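Local coordinates for beta-porphyranase A (Bacteroides plebeius, PDB 4AW7), which hydrolyses the sulfated red-seaweed polysaccharide porphyran at linkages between beta-D-galactopyranose and alpha-L-galactopyranose-6-sulfate, releasing mostly disaccharides, at residues E165-H179 and K213-G225. Sequence-based numbering, arbitrary orientation.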
loop_
_atom_site.group_PDB
_atom_site.type_symbol
_atom_site.label_atom_id
_atom_site.label_comp_id
_atom_site.label_asym_id
_atom_site.label_seq_id
_atom_site.Cartn_x
_atom_site.Cartn_y
_atom_site.Cartn_z
ATOM N N GLU A 165 -14.536 -20.204 0.698
ATOM C CA GLU A 165 -13.652 -21.242 1.187
ATOM C C GLU A 165 -12.938 -21.986 0.046
ATOM O O GLU A 165 -11.744 -22.287 0.129
ATOM C CB GLU A 165 -14.399 -22.219 2.109
ATOM C CG GLU A 165 -14.815 -21.593 3.419
ATOM C CD GLU A 165 -15.761 -22.413 4.249
ATOM O OE1 GLU A 165 -16.199 -23.478 3.772
ATOM O OE2 GLU A 165 -16.084 -21.977 5.364
ATOM N N LEU A 166 -13.651 -22.286 -1.034
ATOM C CA LEU A 166 -13.050 -22.913 -2.219
ATOM C C LEU A 166 -11.972 -21.985 -2.823
ATOM O O LEU A 166 -10.881 -22.455 -3.192
ATOM C CB LEU A 166 -14.139 -23.245 -3.251
ATOM C CG LEU A 166 -13.663 -23.880 -4.574
ATOM C CD1 LEU A 166 -12.936 -25.218 -4.272
ATOM C CD2 LEU A 166 -14.828 -24.076 -5.499
ATOM N N MET A 167 -12.245 -20.696 -2.900
ATOM C CA MET A 167 -11.265 -19.731 -3.437
ATOM C C MET A 167 -10.012 -19.709 -2.563
ATOM O O MET A 167 -8.888 -19.643 -3.082
ATOM C CB MET A 167 -11.936 -18.373 -3.504
ATOM C CG MET A 167 -12.945 -18.248 -4.606
ATOM S SD MET A 167 -14.017 -16.789 -4.386
ATOM C CE MET A 167 -14.671 -16.602 -6.059
ATOM N N VAL A 168 -10.191 -19.767 -1.260
ATOM C CA VAL A 168 -9.057 -19.808 -0.355
ATOM C C VAL A 168 -8.276 -21.114 -0.516
ATOM O O VAL A 168 -7.046 -21.112 -0.504
ATOM C CB VAL A 168 -9.472 -19.547 1.095
ATOM C CG1 VAL A 168 -8.299 -19.687 2.067
ATOM C CG2 VAL A 168 -10.096 -18.130 1.221
ATOM N N ASP A 169 -8.980 -22.249 -0.687
ATOM C CA ASP A 169 -8.316 -23.525 -0.897
ATOM C C ASP A 169 -7.507 -23.535 -2.205
ATOM O O ASP A 169 -6.450 -24.158 -2.281
ATOM C CB ASP A 169 -9.354 -24.650 -0.889
ATOM C CG ASP A 169 -9.897 -24.955 0.475
ATOM O OD1 ASP A 169 -9.305 -24.562 1.505
ATOM O OD2 ASP A 169 -10.962 -25.649 0.523
ATOM N N PHE A 170 -8.019 -22.858 -3.222
ATOM C CA PHE A 170 -7.339 -22.683 -4.514
ATOM C C PHE A 170 -6.026 -21.935 -4.263
ATOM O O PHE A 170 -4.946 -22.407 -4.661
ATOM C CB PHE A 170 -8.310 -21.937 -5.429
ATOM C CG PHE A 170 -7.893 -21.728 -6.864
ATOM C CD1 PHE A 170 -8.198 -22.648 -7.838
ATOM C CD2 PHE A 170 -7.323 -20.526 -7.261
ATOM C CE1 PHE A 170 -7.920 -22.402 -9.162
ATOM C CE2 PHE A 170 -7.065 -20.259 -8.567
ATOM C CZ PHE A 170 -7.337 -21.211 -9.536
ATOM N N TYR A 171 -6.107 -20.799 -3.577
ATOM C CA TYR A 171 -4.889 -20.079 -3.196
ATOM C C TYR A 171 -3.884 -20.970 -2.438
ATOM O O TYR A 171 -2.676 -20.993 -2.734
ATOM C CB TYR A 171 -5.217 -18.868 -2.319
ATOM C CG TYR A 171 -5.404 -17.543 -3.026
ATOM C CD1 TYR A 171 -4.334 -16.687 -3.219
ATOM C CD2 TYR A 171 -6.652 -17.080 -3.443
ATOM C CE1 TYR A 171 -4.470 -15.486 -3.845
ATOM C CE2 TYR A 171 -6.805 -15.845 -4.055
ATOM C CZ TYR A 171 -5.696 -15.030 -4.242
ATOM O OH TYR A 171 -5.745 -13.784 -4.823
ATOM N N ALA A 172 -4.377 -21.698 -1.435
ATOM C CA ALA A 172 -3.512 -22.504 -0.587
ATOM C C ALA A 172 -2.797 -23.569 -1.393
ATOM O O ALA A 172 -1.590 -23.771 -1.233
ATOM C CB ALA A 172 -4.324 -23.169 0.548
ATOM N N SER A 173 -3.532 -24.242 -2.271
ATOM C CA SER A 173 -2.951 -25.275 -3.082
ATOM C C SER A 173 -1.849 -24.730 -3.982
ATOM O O SER A 173 -0.803 -25.339 -4.199
ATOM C CB SER A 173 -4.044 -25.972 -3.900
ATOM O OG SER A 173 -3.447 -26.956 -4.713
ATOM N N ILE A 174 -2.079 -23.558 -4.539
ATOM C CA ILE A 174 -1.107 -22.934 -5.438
ATOM C C ILE A 174 0.160 -22.630 -4.656
ATOM O O ILE A 174 1.268 -22.956 -5.112
ATOM C CB ILE A 174 -1.693 -21.677 -6.108
ATOM C CG1 ILE A 174 -2.760 -22.090 -7.133
ATOM C CG2 ILE A 174 -0.558 -20.834 -6.740
ATOM C CD1 ILE A 174 -3.661 -20.983 -7.595
ATOM N N GLY A 175 0.023 -21.981 -3.501
ATOM C CA GLY A 175 1.207 -21.674 -2.682
ATOM C C GLY A 175 1.965 -22.946 -2.307
ATOM O O GLY A 175 3.187 -23.008 -2.406
ATOM N N LYS A 176 1.240 -23.973 -1.893
ATOM C CA LYS A 176 1.880 -25.211 -1.483
ATOM C C LYS A 176 2.668 -25.823 -2.626
ATOM O O LYS A 176 3.858 -26.226 -2.460
ATOM C CB LYS A 176 0.837 -26.201 -0.989
ATOM C CG LYS A 176 1.474 -27.464 -0.433
ATOM C CD LYS A 176 0.398 -28.447 0.031
ATOM C CE LYS A 176 -0.349 -29.059 -1.163
ATOM N NZ LYS A 176 -1.305 -30.164 -0.795
ATOM N N HIS A 177 2.055 -25.902 -3.790
ATOM C CA HIS A 177 2.714 -26.549 -4.923
ATOM C C HIS A 177 3.903 -25.754 -5.456
ATOM O O HIS A 177 4.948 -26.318 -5.774
ATOM C CB HIS A 177 1.726 -26.827 -6.040
ATOM C CG HIS A 177 0.807 -27.985 -5.769
ATOM N ND1 HIS A 177 -0.361 -27.872 -5.052
ATOM C CD2 HIS A 177 0.871 -29.272 -6.182
ATOM C CE1 HIS A 177 -0.969 -29.046 -5.019
ATOM N NE2 HIS A 177 -0.246 -29.914 -5.707
ATOM N N ILE A 178 3.779 -24.437 -5.542
ATOM C CA ILE A 178 4.883 -23.596 -5.991
ATOM C C ILE A 178 6.065 -23.727 -5.026
ATOM O O ILE A 178 7.241 -23.918 -5.452
ATOM C CB ILE A 178 4.410 -22.149 -6.213
ATOM C CG1 ILE A 178 3.582 -22.110 -7.504
ATOM C CG2 ILE A 178 5.637 -21.199 -6.292
ATOM C CD1 ILE A 178 3.006 -20.757 -7.863
ATOM N N HIS A 179 5.810 -23.638 -3.733
ATOM C CA HIS A 179 6.899 -23.711 -2.758
ATOM C C HIS A 179 7.566 -25.083 -2.708
ATOM O O HIS A 179 8.758 -25.190 -2.373
ATOM C CB HIS A 179 6.457 -23.304 -1.378
ATOM C CG HIS A 179 6.041 -21.866 -1.299
ATOM N ND1 HIS A 179 4.984 -21.435 -0.522
ATOM C CD2 HIS A 179 6.528 -20.769 -1.925
ATOM C CE1 HIS A 179 4.856 -20.122 -0.660
ATOM N NE2 HIS A 179 5.769 -19.692 -1.515
ATOM N N LYS A 213 -9.283 -12.842 8.023
ATOM C CA LYS A 213 -8.821 -13.788 9.059
ATOM C C LYS A 213 -8.881 -15.206 8.543
ATOM O O LYS A 213 -7.930 -15.985 8.718
ATOM C CB LYS A 213 -9.643 -13.670 10.324
ATOM C CG LYS A 213 -9.046 -14.449 11.460
ATOM C CD LYS A 213 -9.917 -14.443 12.736
ATOM C CE LYS A 213 -9.410 -15.390 13.794
ATOM N NZ LYS A 213 -9.703 -16.774 13.401
ATOM N N MET A 214 -9.998 -15.541 7.885
ATOM C CA MET A 214 -10.164 -16.873 7.340
ATOM C C MET A 214 -9.089 -17.175 6.302
ATOM O O MET A 214 -8.510 -18.264 6.300
ATOM C CB MET A 214 -11.574 -17.018 6.770
ATOM C CG MET A 214 -11.903 -18.417 6.216
ATOM S SD MET A 214 -11.450 -18.679 4.513
ATOM C CE MET A 214 -12.809 -17.801 3.694
ATOM N N PHE A 215 -8.767 -16.196 5.450
ATOM C CA PHE A 215 -7.692 -16.371 4.483
ATOM C C PHE A 215 -6.360 -16.638 5.144
ATOM O O PHE A 215 -5.632 -17.582 4.769
ATOM C CB PHE A 215 -7.601 -15.149 3.553
ATOM C CG PHE A 215 -6.581 -15.314 2.486
ATOM C CD1 PHE A 215 -6.848 -16.087 1.378
ATOM C CD2 PHE A 215 -5.311 -14.729 2.594
ATOM C CE1 PHE A 215 -5.882 -16.318 0.419
ATOM C CE2 PHE A 215 -4.352 -14.958 1.626
ATOM C CZ PHE A 215 -4.640 -15.762 0.540
ATOM N N ILE A 216 -6.015 -15.817 6.129
ATOM C CA ILE A 216 -4.773 -16.002 6.841
ATOM C C ILE A 216 -4.727 -17.374 7.517
ATOM O O ILE A 216 -3.708 -18.068 7.463
ATOM C CB ILE A 216 -4.498 -14.850 7.823
ATOM C CG1 ILE A 216 -4.285 -13.539 7.040
ATOM C CG2 ILE A 216 -3.290 -15.147 8.701
ATOM C CD1 ILE A 216 -4.231 -12.284 7.895
ATOM N N ASP A 217 -5.828 -17.787 8.131
ATOM C CA ASP A 217 -5.866 -19.081 8.823
ATOM C C ASP A 217 -5.759 -20.262 7.869
ATOM O O ASP A 217 -5.077 -21.235 8.149
ATOM C CB ASP A 217 -7.174 -19.186 9.626
ATOM C CG ASP A 217 -7.201 -18.300 10.838
ATOM O OD1 ASP A 217 -6.116 -17.891 11.347
ATOM O OD2 ASP A 217 -8.325 -18.046 11.336
ATOM N N ARG A 218 -6.442 -20.206 6.745
ATOM C CA ARG A 218 -6.654 -21.358 5.887
ATOM C C ARG A 218 -5.653 -21.444 4.727
ATOM O O ARG A 218 -5.297 -22.526 4.297
ATOM C CB ARG A 218 -8.097 -21.347 5.369
ATOM C CG ARG A 218 -8.593 -22.525 4.583
ATOM C CD ARG A 218 -10.123 -22.473 4.528
ATOM N NE ARG A 218 -10.649 -23.556 3.720
ATOM C CZ ARG A 218 -11.770 -24.215 3.989
ATOM N NH1 ARG A 218 -12.504 -23.902 5.052
ATOM N NH2 ARG A 218 -12.169 -25.182 3.173
ATOM N N ALA A 219 -5.188 -20.317 4.204
ATOM C CA ALA A 219 -4.148 -20.257 3.176
ATOM C C ALA A 219 -2.855 -19.564 3.598
ATOM O O ALA A 219 -1.850 -19.696 2.888
ATOM C CB ALA A 219 -4.695 -19.574 1.912
ATOM N N GLY A 220 -2.851 -18.846 4.718
ATOM C CA GLY A 220 -1.721 -17.991 5.024
ATOM C C GLY A 220 -0.401 -18.669 5.208
ATOM O O GLY A 220 0.616 -18.095 4.878
ATOM N N ALA A 221 -0.400 -19.900 5.698
ATOM C CA ALA A 221 0.844 -20.637 5.846
ATOM C C ALA A 221 1.563 -20.840 4.511
ATOM O O ALA A 221 2.765 -21.015 4.493
ATOM C CB ALA A 221 0.590 -22.003 6.504
ATOM N N TYR A 222 0.816 -20.863 3.414
ATOM C CA TYR A 222 1.283 -21.141 2.073
ATOM C C TYR A 222 1.538 -19.874 1.256
ATOM O O TYR A 222 1.962 -19.976 0.118
ATOM C CB TYR A 222 0.271 -22.006 1.329
ATOM C CG TYR A 222 -0.120 -23.241 2.113
ATOM C CD1 TYR A 222 0.742 -24.322 2.214
ATOM C CD2 TYR A 222 -1.323 -23.291 2.788
ATOM C CE1 TYR A 222 0.385 -25.455 2.951
ATOM C CE2 TYR A 222 -1.692 -24.411 3.526
ATOM C CZ TYR A 222 -0.827 -25.487 3.620
ATOM O OH TYR A 222 -1.178 -26.616 4.345
ATOM N N MET A 223 1.268 -18.710 1.847
ATOM C CA MET A 223 1.504 -17.427 1.186
ATOM C C MET A 223 2.816 -16.833 1.619
ATOM O O MET A 223 3.212 -16.918 2.777
ATOM C CB MET A 223 0.412 -16.420 1.581
ATOM C CG MET A 223 -1.024 -16.799 1.116
ATOM S SD MET A 223 -1.220 -16.917 -0.670
ATOM C CE MET A 223 -1.220 -18.735 -0.913
ATOM N N ASP A 224 3.488 -16.155 0.690
ATOM C CA ASP A 224 4.627 -15.311 1.035
ATOM C C ASP A 224 4.221 -13.947 1.573
ATOM O O ASP A 224 4.950 -13.323 2.353
ATOM C CB ASP A 224 5.523 -15.174 -0.171
ATOM C CG ASP A 224 6.074 -16.505 -0.608
ATOM O OD1 ASP A 224 6.857 -17.064 0.191
ATOM O OD2 ASP A 224 5.726 -16.998 -1.679
ATOM N N GLY A 225 3.044 -13.455 1.176
ATOM C CA GLY A 225 2.548 -12.168 1.660
ATOM C C GLY A 225 1.092 -11.961 1.382
ATOM O O GLY A 225 0.463 -12.803 0.763
HETATM O O HOH W 1 -15.484 -25.586 2.580
#
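Val-168 fits as a knob into a hole formed by Met-214, Phe-215, Arg-218 and Ala-219, where two neighbouring helices of the catalytic (beta/alpha)8-type barrel cross at -41°. Its CG1 lies 3.6 Å from Ala-219 CB, while CG2 meets Met-214 SD and the edge of the Phe-215 ring. Phe-215 continues inward as a T-shaped stack, its CE1 edge 3.7 Å from Tyr-171 CG with the ring planes at 86°. On the outer flank Arg-218, with CG anti to the backbone N (chi1 -173°) and the chain extended to NE, grips Asp-169 side-on: NE to OD1 is 2.8 Å and NH2 to OD2 2.9 Å. Glu-165 CB covers one guanidinium face. Farther along, Gly-175 CA packs 3.4 Å from Tyr-222 O, and the Tyr-222 ring runs beside the aliphatic part of Lys-176, whose NZ bonds to Gln-121. In the second shell Tyr-193 of strand 189-195 packs on both Tyr-171 and Phe-215, and Tyr-171 OH bonds to Leu-144 O, in the loop after strand 136-142 and next to the substrate-binding Asn-145. At the C-terminal end of helix 160-179, His-179 NE2 donates in its ring plane to Asp-224 OD2 (2.7 Å), an oxygen that also accepts from Val-190 N.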